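PDB 4LB8: uncharacterized protein, which is of unknown function but is probably an exported lipoprotein of the DUF4848 family in the gut bacterium Bacteroides thetaiotaomicron. Local coordinates for residues K61-L66 with V127-E132; G72-I77 with V89-Y94; F104-A109 with D147-Q152. All blocks are in the same frame, centred on the assembly; numbering follows the deposited sequence.

Followed from the N terminus, the chain passes two short strands and two helices before it reaches helix 63-80. K61-L66, the entry to that helix and its first turn, forms one side of contact 1. Further along the same helix G72-I77 meets V89-Y94 of helix 84-98, and contact 2 closes a short hairpin of two helices. The long loop that follows supplies F104-A109 for contact 3 and then V127-E132, which returns to the start of helix 63-80 and closes contact 1, with contact 2 lying wholly within that span. Contact 3 closes later, when D147-Q152 arrives, so contacts 1 and 3 cross, whereas 2 and 3 follow in series. F104 packs on Y91 and Y94, joining contact 3 to the hairpin.

Contact 1. Residues K61-L66 with V127-E132; sequences KSQMIL and VNMKGE
Q63, in the first turn of helix 63-80, holds the type I beta turn N128-G131 by its side chain, and the residue just before the turn, V127, by its backbone N. That N donates to V127 O at 3.2 Å, while NE2 reaches N128 O at 3.0 Å, almost in line with that carbonyl. The Q63 chain runs extended beyond CG and crosses V127, whose CG2 lies 3.6 Å from Q63 CD. The last link in this first shell is selenomethionine M129. Its side chain starts away from the helix, but bends at chi2 (-49°) and chi3 (106°) fold it back, bringing CE against the backbone of K61 and S62 and SE to 3.7 Å from L66 CD2. The result is a loop fitted to a helix N terminus, with S62 at the N-cap position. S62 makes no capping bond through its side chain; its OG instead bonds Y125 O, just upstream of the loop segment.

A second layer holds the turn in shape. N128 O also accepts from G131 N, so one carbonyl serves both the turn and Q63 NE2. G131 CA sits 3.6 Å from Q63 NE2. N128 ND2 bonds T26 O, tying the turn to the residue that leads into strand 27-30. N128 OD1 accepts from K130 N at 2.9 Å, an Asx turn, and also from E132 N at 3.0 Å, the two coming from opposite faces of its plane.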
loop_
_atom_site.group_PDB
_atom_site.type_symbol
_atom_site.label_atom_id
_atom_site.label_comp_id
_atom_site.label_asym_id
_atom_site.label_seq_id
_atom_site.Cartn_x
_atom_site.Cartn_y
_atom_site.Cartn_z
ATOM N N LYS A 61 2.587 8.714 -38.473
ATOM C CA LYS A 61 2.050 7.919 -37.371
ATOM C C LYS A 61 3.172 7.729 -36.353
ATOM O O LYS A 61 4.188 7.089 -36.652
ATOM C CB LYS A 61 1.468 6.571 -37.855
ATOM C CG LYS A 61 0.866 5.714 -36.739
ATOM C CD LYS A 61 -0.320 4.900 -37.242
ATOM C CE LYS A 61 -0.643 3.724 -36.352
ATOM N NZ LYS A 61 0.269 2.573 -36.600
ATOM N N SER A 62 3.036 8.369 -35.198
ATOM C CA SER A 62 4.029 8.245 -34.146
ATOM C C SER A 62 3.529 7.251 -33.121
ATOM O O SER A 62 2.381 6.789 -33.214
ATOM C CB SER A 62 4.332 9.597 -33.507
ATOM O OG SER A 62 3.164 10.336 -33.198
ATOM N N GLN A 63 4.400 6.902 -32.146
ATOM C CA GLN A 63 4.084 5.989 -31.058
ATOM C C GLN A 63 2.893 6.481 -30.268
ATOM O O GLN A 63 2.120 5.653 -29.773
ATOM C CB GLN A 63 5.281 5.801 -30.157
ATOM C CG GLN A 63 6.110 4.646 -30.640
ATOM C CD GLN A 63 7.185 4.278 -29.688
ATOM O OE1 GLN A 63 7.038 4.410 -28.457
ATOM N NE2 GLN A 63 8.253 3.732 -30.243
HETATM N N MSE A 64 2.701 7.819 -30.210
HETATM C CA MSE A 64 1.553 8.421 -29.560
HETATM C C MSE A 64 0.233 7.997 -30.260
HETATM O O MSE A 64 -0.707 7.611 -29.565
HETATM C CB MSE A 64 1.687 9.942 -29.520
HETATM C CG MSE A 64 0.668 10.584 -28.600
HETATM SE SE MSE A 64 -0.693 11.700 -29.469
HETATM C CE MSE A 64 -1.465 10.643 -30.590
ATOM N N ILE A 65 0.169 8.058 -31.620
ATOM C CA ILE A 65 -1.027 7.682 -32.405
ATOM C C ILE A 65 -1.324 6.195 -32.183
ATOM O O ILE A 65 -2.491 5.827 -32.007
ATOM C CB ILE A 65 -0.904 8.046 -33.928
ATOM C CG1 ILE A 65 -0.555 9.551 -34.175
ATOM C CG2 ILE A 65 -2.115 7.561 -34.765
ATOM C CD1 ILE A 65 -1.679 10.639 -33.889
ATOM N N LEU A 66 -0.270 5.361 -32.126
ATOM C CA LEU A 66 -0.399 3.933 -31.841
ATOM C C LEU A 66 -0.969 3.704 -30.428
ATOM O O LEU A 66 -1.777 2.807 -30.271
ATOM C CB LEU A 66 0.959 3.220 -32.003
ATOM C CG LEU A 66 0.905 1.702 -32.093
ATOM C CD1 LEU A 66 0.227 1.251 -33.377
ATOM C CD2 LEU A 66 2.294 1.115 -31.969
ATOM N N VAL A 127 8.830 9.962 -31.967
ATOM C CA VAL A 127 9.436 8.653 -32.263
ATOM C C VAL A 127 8.528 7.832 -33.193
ATOM O O VAL A 127 7.300 7.915 -33.106
ATOM C CB VAL A 127 9.846 7.788 -31.032
ATOM C CG1 VAL A 127 11.070 8.349 -30.322
ATOM C CG2 VAL A 127 8.684 7.559 -30.067
ATOM N N ASN A 128 9.143 7.044 -34.078
ATOM C CA ASN A 128 8.430 6.180 -34.996
ATOM C C ASN A 128 8.204 4.811 -34.338
ATOM O O ASN A 128 8.325 4.672 -33.112
ATOM C CB ASN A 128 9.177 6.060 -36.348
ATOM C CG ASN A 128 10.578 5.473 -36.306
ATOM O OD1 ASN A 128 11.015 4.840 -35.340
ATOM N ND2 ASN A 128 11.300 5.638 -37.396
HETATM N N MSE A 129 7.926 3.795 -35.162
HETATM C CA MSE A 129 7.626 2.455 -34.691
HETATM C C MSE A 129 8.853 1.700 -34.124
HETATM O O MSE A 129 8.658 0.678 -33.447
HETATM C CB MSE A 129 6.930 1.660 -35.806
HETATM C CG MSE A 129 5.554 2.251 -36.190
HETATM SE SE MSE A 129 4.383 2.626 -34.644
HETATM C CE MSE A 129 4.456 4.466 -34.520
ATOM N N LYS A 130 10.100 2.222 -34.356
ATOM C CA LYS A 130 11.359 1.645 -33.846
ATOM C C LYS A 130 11.958 2.520 -32.716
ATOM O O LYS A 130 13.079 2.268 -32.263
ATOM C CB LYS A 130 12.379 1.469 -34.983
ATOM C CG LYS A 130 11.986 0.430 -36.036
ATOM C CD LYS A 130 13.017 0.325 -37.168
ATOM C CE LYS A 130 13.960 -0.852 -36.990
ATOM N NZ LYS A 130 14.949 -0.956 -38.099
ATOM N N GLY A 131 11.214 3.554 -32.305
ATOM C CA GLY A 131 11.630 4.495 -31.271
ATOM C C GLY A 131 12.723 5.416 -31.752
ATOM O O GLY A 131 13.629 5.756 -30.987
ATOM N N GLU A 132 12.621 5.852 -33.022
ATOM C CA GLU A 132 13.597 6.721 -33.655
ATOM C C GLU A 132 13.040 8.035 -34.155
ATOM O O GLU A 132 11.881 8.129 -34.602
ATOM C CB GLU A 132 14.219 6.016 -34.863
ATOM C CG GLU A 132 15.090 4.835 -34.500
ATOM C CD GLU A 132 15.432 3.917 -35.650
ATOM O OE1 GLU A 132 14.848 4.069 -36.749
ATOM O OE2 GLU A 132 16.261 3.006 -35.431
#

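Contact 2. Residues G72-I77 with V89-Y94; sequences GELDKI and VLYEKY
With CG anti to the backbone N (chi1 175°), Y94 projects its ring across the gap toward L74, whose first torsion is also near 180° (chi1 -177°) and which meets it at about a right angle. L74 CD1 lies over one face of the Y94 ring, offset toward the rim, while L74 CB approaches Y94 OH at 3.5 Å. The same CD1 also touches Y91, 3.9 Å from CE1, so this one methyl group packs against two tyrosines nearly one turn apart. E73 comes from another direction. Its extended chain slides past Y94 and sets CD at the ring edge, 4.0 Å from CD1, with the carboxylate nearly perpendicular to the ring.

One turn further along helix 63-80, I77 divides its branches between two partners: CG2 rests on L90 CB and CD1 on Y94 CB, both at 3.8 Å. The polar ends find partners beyond the two segments. Y94 OH bonds A70 O of the facing helix, just before G72, while Y91 OH bonds L112 O in the following loop; both tyrosine hydroxyls are thus satisfied. E73 OE1 forms a salt bridge with K97 and a hydrogen bond with Y98 OH.

No hydrogen bond crosses between the two segments themselves. Their axes run 10.7 Å apart at 168°, the nearly antiparallel geometry of an alpha-alpha hairpin, here made by helices 63-80 and 84-98.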
loop_
_atom_site.group_PDB
_atom_site.type_symbol
_atom_site.label_atom_id
_atom_site.label_comp_id
_atom_site.label_asym_id
_atom_site.label_seq_id
_atom_site.Cartn_x
_atom_site.Cartn_y
_atom_site.Cartn_z
ATOM N N GLY A 72 -7.835 2.641 -27.316
ATOM C CA GLY A 72 -9.153 2.559 -27.939
ATOM C C GLY A 72 -9.559 1.116 -28.176
ATOM O O GLY A 72 -10.646 0.722 -27.773
ATOM N N GLU A 73 -8.656 0.301 -28.752
ATOM C CA GLU A 73 -8.855 -1.132 -29.007
ATOM C C GLU A 73 -8.993 -1.965 -27.681
ATOM O O GLU A 73 -9.733 -2.946 -27.680
ATOM C CB GLU A 73 -7.701 -1.681 -29.876
ATOM C CG GLU A 73 -7.903 -3.105 -30.383
ATOM C CD GLU A 73 -6.879 -3.687 -31.342
ATOM O OE1 GLU A 73 -6.073 -2.913 -31.912
ATOM O OE2 GLU A 73 -6.911 -4.923 -31.553
ATOM N N LEU A 74 -8.291 -1.599 -26.577
ATOM C CA LEU A 74 -8.403 -2.343 -25.309
ATOM C C LEU A 74 -9.795 -2.114 -24.693
ATOM O O LEU A 74 -10.428 -3.052 -24.194
ATOM C CB LEU A 74 -7.285 -1.949 -24.311
ATOM C CG LEU A 74 -7.216 -2.695 -22.946
ATOM C CD1 LEU A 74 -7.220 -4.214 -23.109
ATOM C CD2 LEU A 74 -5.992 -2.263 -22.133
ATOM N N ASP A 75 -10.263 -0.857 -24.758
ATOM C CA ASP A 75 -11.565 -0.439 -24.257
ATOM C C ASP A 75 -12.693 -1.146 -25.031
ATOM O O ASP A 75 -13.703 -1.507 -24.433
ATOM C CB ASP A 75 -11.700 1.080 -24.366
ATOM C CG ASP A 75 -12.762 1.636 -23.447
ATOM O OD1 ASP A 75 -12.482 1.776 -22.232
ATOM O OD2 ASP A 75 -13.886 1.915 -23.936
ATOM N N LYS A 76 -12.498 -1.378 -26.343
ATOM C CA LYS A 76 -13.472 -2.051 -27.195
ATOM C C LYS A 76 -13.487 -3.554 -26.919
ATOM O O LYS A 76 -14.543 -4.174 -27.043
ATOM C CB LYS A 76 -13.205 -1.764 -28.688
ATOM C CG LYS A 76 -13.590 -0.340 -29.121
ATOM C CD LYS A 76 -13.576 -0.158 -30.649
ATOM C CE LYS A 76 -12.894 1.125 -31.102
ATOM N NZ LYS A 76 -12.655 1.148 -32.574
ATOM N N ILE A 77 -12.329 -4.138 -26.540
ATOM C CA ILE A 77 -12.197 -5.570 -26.237
ATOM C C ILE A 77 -12.928 -5.900 -24.925
ATOM O O ILE A 77 -13.509 -6.975 -24.814
ATOM C CB ILE A 77 -10.704 -6.014 -26.214
ATOM C CG1 ILE A 77 -10.198 -6.254 -27.646
ATOM C CG2 ILE A 77 -10.494 -7.284 -25.351
ATOM C CD1 ILE A 77 -8.695 -6.622 -27.775
ATOM N N VAL A 89 -8.898 -14.821 -25.250
ATOM C CA VAL A 89 -8.625 -15.097 -26.656
ATOM C C VAL A 89 -8.320 -13.781 -27.382
ATOM O O VAL A 89 -7.347 -13.722 -28.139
ATOM C CB VAL A 89 -9.786 -15.877 -27.323
ATOM C CG1 VAL A 89 -9.522 -16.096 -28.822
ATOM C CG2 VAL A 89 -10.005 -17.209 -26.618
ATOM N N LEU A 90 -9.166 -12.747 -27.151
ATOM C CA LEU A 90 -9.045 -11.414 -27.752
ATOM C C LEU A 90 -7.754 -10.719 -27.306
ATOM O O LEU A 90 -6.996 -10.213 -28.147
ATOM C CB LEU A 90 -10.251 -10.535 -27.347
ATOM C CG LEU A 90 -11.529 -10.614 -28.175
ATOM C CD1 LEU A 90 -12.713 -10.108 -27.376
ATOM C CD2 LEU A 90 -11.421 -9.783 -29.432
ATOM N N TYR A 91 -7.514 -10.717 -25.974
ATOM C CA TYR A 91 -6.392 -10.047 -25.326
ATOM C C TYR A 91 -5.027 -10.673 -25.673
ATOM O O TYR A 91 -4.030 -9.951 -25.630
ATOM C CB TYR A 91 -6.610 -10.002 -23.806
ATOM C CG TYR A 91 -5.600 -9.163 -23.057
ATOM C CD1 TYR A 91 -5.546 -7.780 -23.225
ATOM C CD2 TYR A 91 -4.723 -9.745 -22.151
ATOM C CE1 TYR A 91 -4.615 -7.002 -22.532
ATOM C CE2 TYR A 91 -3.810 -8.976 -21.432
ATOM C CZ TYR A 91 -3.738 -7.611 -21.648
ATOM O OH TYR A 91 -2.806 -6.887 -20.957
ATOM N N GLU A 92 -4.976 -11.979 -26.025
ATOM C CA GLU A 92 -3.733 -12.647 -26.436
ATOM C C GLU A 92 -3.297 -12.114 -27.792
ATOM O O GLU A 92 -2.104 -11.845 -28.002
ATOM C CB GLU A 92 -3.878 -14.183 -26.486
ATOM C CG GLU A 92 -3.620 -14.885 -25.156
ATOM C CD GLU A 92 -2.263 -14.672 -24.501
ATOM O OE1 GLU A 92 -1.253 -15.148 -25.068
ATOM O OE2 GLU A 92 -2.215 -14.058 -23.408
ATOM N N LYS A 93 -4.285 -11.914 -28.694
ATOM C CA LYS A 93 -4.094 -11.389 -30.048
ATOM C C LYS A 93 -3.675 -9.916 -29.950
ATOM O O LYS A 93 -2.718 -9.521 -30.609
ATOM C CB LYS A 93 -5.364 -11.599 -30.898
ATOM C CG LYS A 93 -5.616 -13.084 -31.187
ATOM C CD LYS A 93 -6.958 -13.386 -31.845
ATOM C CE LYS A 93 -7.024 -14.782 -32.444
ATOM N NZ LYS A 93 -7.154 -15.848 -31.410
ATOM N N TYR A 94 -4.326 -9.142 -29.052
ATOM C CA TYR A 94 -4.014 -7.741 -28.743
ATOM C C TYR A 94 -2.542 -7.583 -28.281
ATOM O O TYR A 94 -1.822 -6.749 -28.841
ATOM C CB TYR A 94 -4.977 -7.219 -27.663
ATOM C CG TYR A 94 -4.696 -5.814 -27.168
ATOM C CD1 TYR A 94 -5.234 -4.703 -27.817
ATOM C CD2 TYR A 94 -3.940 -5.597 -26.016
ATOM C CE1 TYR A 94 -5.001 -3.412 -27.347
ATOM C CE2 TYR A 94 -3.688 -4.309 -25.545
ATOM C CZ TYR A 94 -4.237 -3.222 -26.202
ATOM O OH TYR A 94 -4.021 -1.962 -25.703
#

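Contact 3. Residues F104-A109 with D147-Q152; sequences FNTIDA and DFKERQ
F148 meets the loop 104-109 through the face and edge of its ring, and has the most surface buried of any residue in this contact. N105 CA stands over one face, 3.9 Å from the ring centroid and 14° off the normal, a CH-pi contact. The N105 amide also lies against the ring, its plane turned 33° from the ring plane, with OD1 at 3.2 Å from F148 CE2. This oxygen is held by two backbone donors of its own loop, each at 2.9 Å: I107 N closes an Asx turn in the carbonyl plane, and D108 N, from above it, adds the longer Asx motif. The pair fixes the rotation of the amide, while ND2 bonds D111 OD2.

I107 supplies the next largest buried surface. Its chi1 of -56° sets CG1 beside the backbone N, and from there the branch reaches across to the helix. CD1 lies near the plane of the F148 ring at its edge and 4.1 Å from Q152 CB, while CG1 packs 3.9 Å from K149 CE.

K149 completes the trio by crossing both T106 and I107 with the aliphatic part of its chain; T106 OG1 sits 3.4 Å from K149 CG. At the start of this short helix D147 is the N-cap, its OD1 accepting from E150 N at 2.7 Å.

Around the contact, F148 also meets the ring of Y115, and R151 makes a cation-pi contact with Y184, on strand 179-188 of the second subunit. F104 reaches back to Y91, Y94 and K95, so the loop bridges helix 148-152 and helix 84-98.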
loop_
_atom_site.group_PDB
_atom_site.type_symbol
_atom_site.label_atom_id
_atom_site.label_comp_id
_atom_site.label_asym_id
_atom_site.label_seq_id
_atom_site.Cartn_x
_atom_site.Cartn_y
_atom_site.Cartn_z
ATOM N N PHE A 104 4.174 -4.623 -21.527
ATOM C CA PHE A 104 3.050 -4.950 -20.637
ATOM C C PHE A 104 3.548 -5.113 -19.202
ATOM O O PHE A 104 4.757 -5.276 -18.991
ATOM C CB PHE A 104 2.266 -6.188 -21.143
ATOM C CG PHE A 104 1.407 -5.839 -22.345
ATOM C CD1 PHE A 104 0.151 -5.255 -22.177
ATOM C CD2 PHE A 104 1.910 -5.960 -23.641
ATOM C CE1 PHE A 104 -0.614 -4.872 -23.284
ATOM C CE2 PHE A 104 1.155 -5.542 -24.751
ATOM C CZ PHE A 104 -0.106 -5.011 -24.564
ATOM N N ASN A 105 2.642 -4.975 -18.225
ATOM C CA ASN A 105 2.962 -5.044 -16.801
ATOM C C ASN A 105 3.261 -6.477 -16.389
ATOM O O ASN A 105 2.372 -7.344 -16.419
ATOM C CB ASN A 105 1.816 -4.465 -15.960
ATOM C CG ASN A 105 2.141 -4.161 -14.517
ATOM O OD1 ASN A 105 2.986 -4.775 -13.885
ATOM N ND2 ASN A 105 1.414 -3.237 -13.938
ATOM N N THR A 106 4.531 -6.701 -15.984
ATOM C CA THR A 106 5.091 -7.987 -15.548
ATOM C C THR A 106 4.893 -8.229 -14.038
ATOM O O THR A 106 5.079 -9.356 -13.573
ATOM C CB THR A 106 6.583 -8.073 -15.904
ATOM O OG1 THR A 106 7.272 -6.944 -15.361
ATOM C CG2 THR A 106 6.819 -8.159 -17.383
ATOM N N ILE A 107 4.531 -7.184 -13.282
ATOM C CA ILE A 107 4.318 -7.297 -11.840
ATOM C C ILE A 107 2.826 -7.621 -11.556
ATOM O O ILE A 107 2.542 -8.658 -10.953
ATOM C CB ILE A 107 4.810 -6.020 -11.097
ATOM C CG1 ILE A 107 6.304 -5.749 -11.415
ATOM C CG2 ILE A 107 4.561 -6.132 -9.587
ATOM C CD1 ILE A 107 6.830 -4.357 -10.997
ATOM N N ASP A 108 1.890 -6.750 -11.991
ATOM C CA ASP A 108 0.452 -6.959 -11.783
ATOM C C ASP A 108 -0.227 -7.370 -13.106
ATOM O O ASP A 108 -0.382 -6.547 -14.016
ATOM C CB ASP A 108 -0.173 -5.686 -11.194
ATOM C CG ASP A 108 -1.651 -5.742 -10.880
ATOM O OD1 ASP A 108 -2.267 -6.816 -11.088
ATOM O OD2 ASP A 108 -2.203 -4.706 -10.435
ATOM N N ALA A 109 -0.663 -8.637 -13.189
ATOM C CA ALA A 109 -1.323 -9.209 -14.378
ATOM C C ALA A 109 -2.780 -8.760 -14.557
ATOM O O ALA A 109 -3.375 -9.072 -15.594
ATOM C CB ALA A 109 -1.260 -10.724 -14.343
ATOM N N ASP A 147 12.849 -3.756 -19.435
ATOM C CA ASP A 147 11.668 -4.478 -18.967
ATOM C C ASP A 147 10.778 -3.537 -18.171
ATOM O O ASP A 147 11.236 -2.460 -17.787
ATOM C CB ASP A 147 12.095 -5.696 -18.104
ATOM C CG ASP A 147 13.028 -5.373 -16.936
ATOM O OD1 ASP A 147 12.592 -4.659 -16.007
ATOM O OD2 ASP A 147 14.180 -5.873 -16.934
ATOM N N PHE A 148 9.519 -3.949 -17.900
ATOM C CA PHE A 148 8.559 -3.152 -17.133
ATOM C C PHE A 148 9.042 -2.908 -15.679
ATOM O O PHE A 148 8.805 -1.831 -15.124
ATOM C CB PHE A 148 7.164 -3.813 -17.136
ATOM C CG PHE A 148 6.142 -2.963 -16.420
ATOM C CD1 PHE A 148 5.554 -1.873 -17.054
ATOM C CD2 PHE A 148 5.852 -3.181 -15.079
ATOM C CE1 PHE A 148 4.681 -1.035 -16.369
ATOM C CE2 PHE A 148 4.992 -2.331 -14.393
ATOM C CZ PHE A 148 4.397 -1.274 -15.049
ATOM N N LYS A 149 9.709 -3.916 -15.078
ATOM C CA LYS A 149 10.248 -3.889 -13.718
ATOM C C LYS A 149 11.275 -2.752 -13.552
ATOM O O LYS A 149 11.325 -2.133 -12.497
ATOM C CB LYS A 149 10.865 -5.252 -13.348
ATOM C CG LYS A 149 9.836 -6.377 -13.202
ATOM C CD LYS A 149 10.315 -7.508 -12.271
ATOM C CE LYS A 149 9.195 -8.369 -11.710
ATOM N NZ LYS A 149 8.830 -9.499 -12.609
ATOM N N GLU A 150 12.021 -2.421 -14.610
ATOM C CA GLU A 150 13.000 -1.335 -14.586
ATOM C C GLU A 150 12.291 0.046 -14.440
ATOM O O GLU A 150 12.819 0.933 -13.769
ATOM C CB GLU A 150 13.871 -1.404 -15.839
ATOM C CG GLU A 150 15.185 -0.652 -15.740
ATOM C CD GLU A 150 15.777 -0.268 -17.087
ATOM O OE1 GLU A 150 15.723 -1.105 -18.018
ATOM O OE2 GLU A 150 16.267 0.877 -17.220
ATOM N N ARG A 151 11.076 0.193 -15.007
ATOM C CA ARG A 151 10.272 1.414 -14.931
ATOM C C ARG A 151 9.716 1.647 -13.516
ATOM O O ARG A 151 9.708 2.789 -13.053
ATOM C CB ARG A 151 9.118 1.368 -15.948
ATOM C CG ARG A 151 8.298 2.646 -16.030
ATOM C CD ARG A 151 7.065 2.443 -16.866
ATOM N NE ARG A 151 6.188 3.612 -16.797
ATOM C CZ ARG A 151 5.079 3.676 -16.065
ATOM N NH1 ARG A 151 4.689 2.629 -15.342
ATOM N NH2 ARG A 151 4.340 4.777 -16.064
ATOM N N GLN A 152 9.213 0.585 -12.856
ATOM C CA GLN A 152 8.635 0.675 -11.506
ATOM C C GLN A 152 9.683 0.492 -10.403
ATOM O O GLN A 152 9.358 0.711 -9.230
ATOM C CB GLN A 152 7.498 -0.350 -11.320
ATOM C CG GLN A 152 6.227 -0.012 -12.092
ATOM C CD GLN A 152 5.576 1.281 -11.669
ATOM O OE1 GLN A 152 5.620 2.288 -12.387
ATOM N NE2 GLN A 152 4.949 1.280 -10.499
#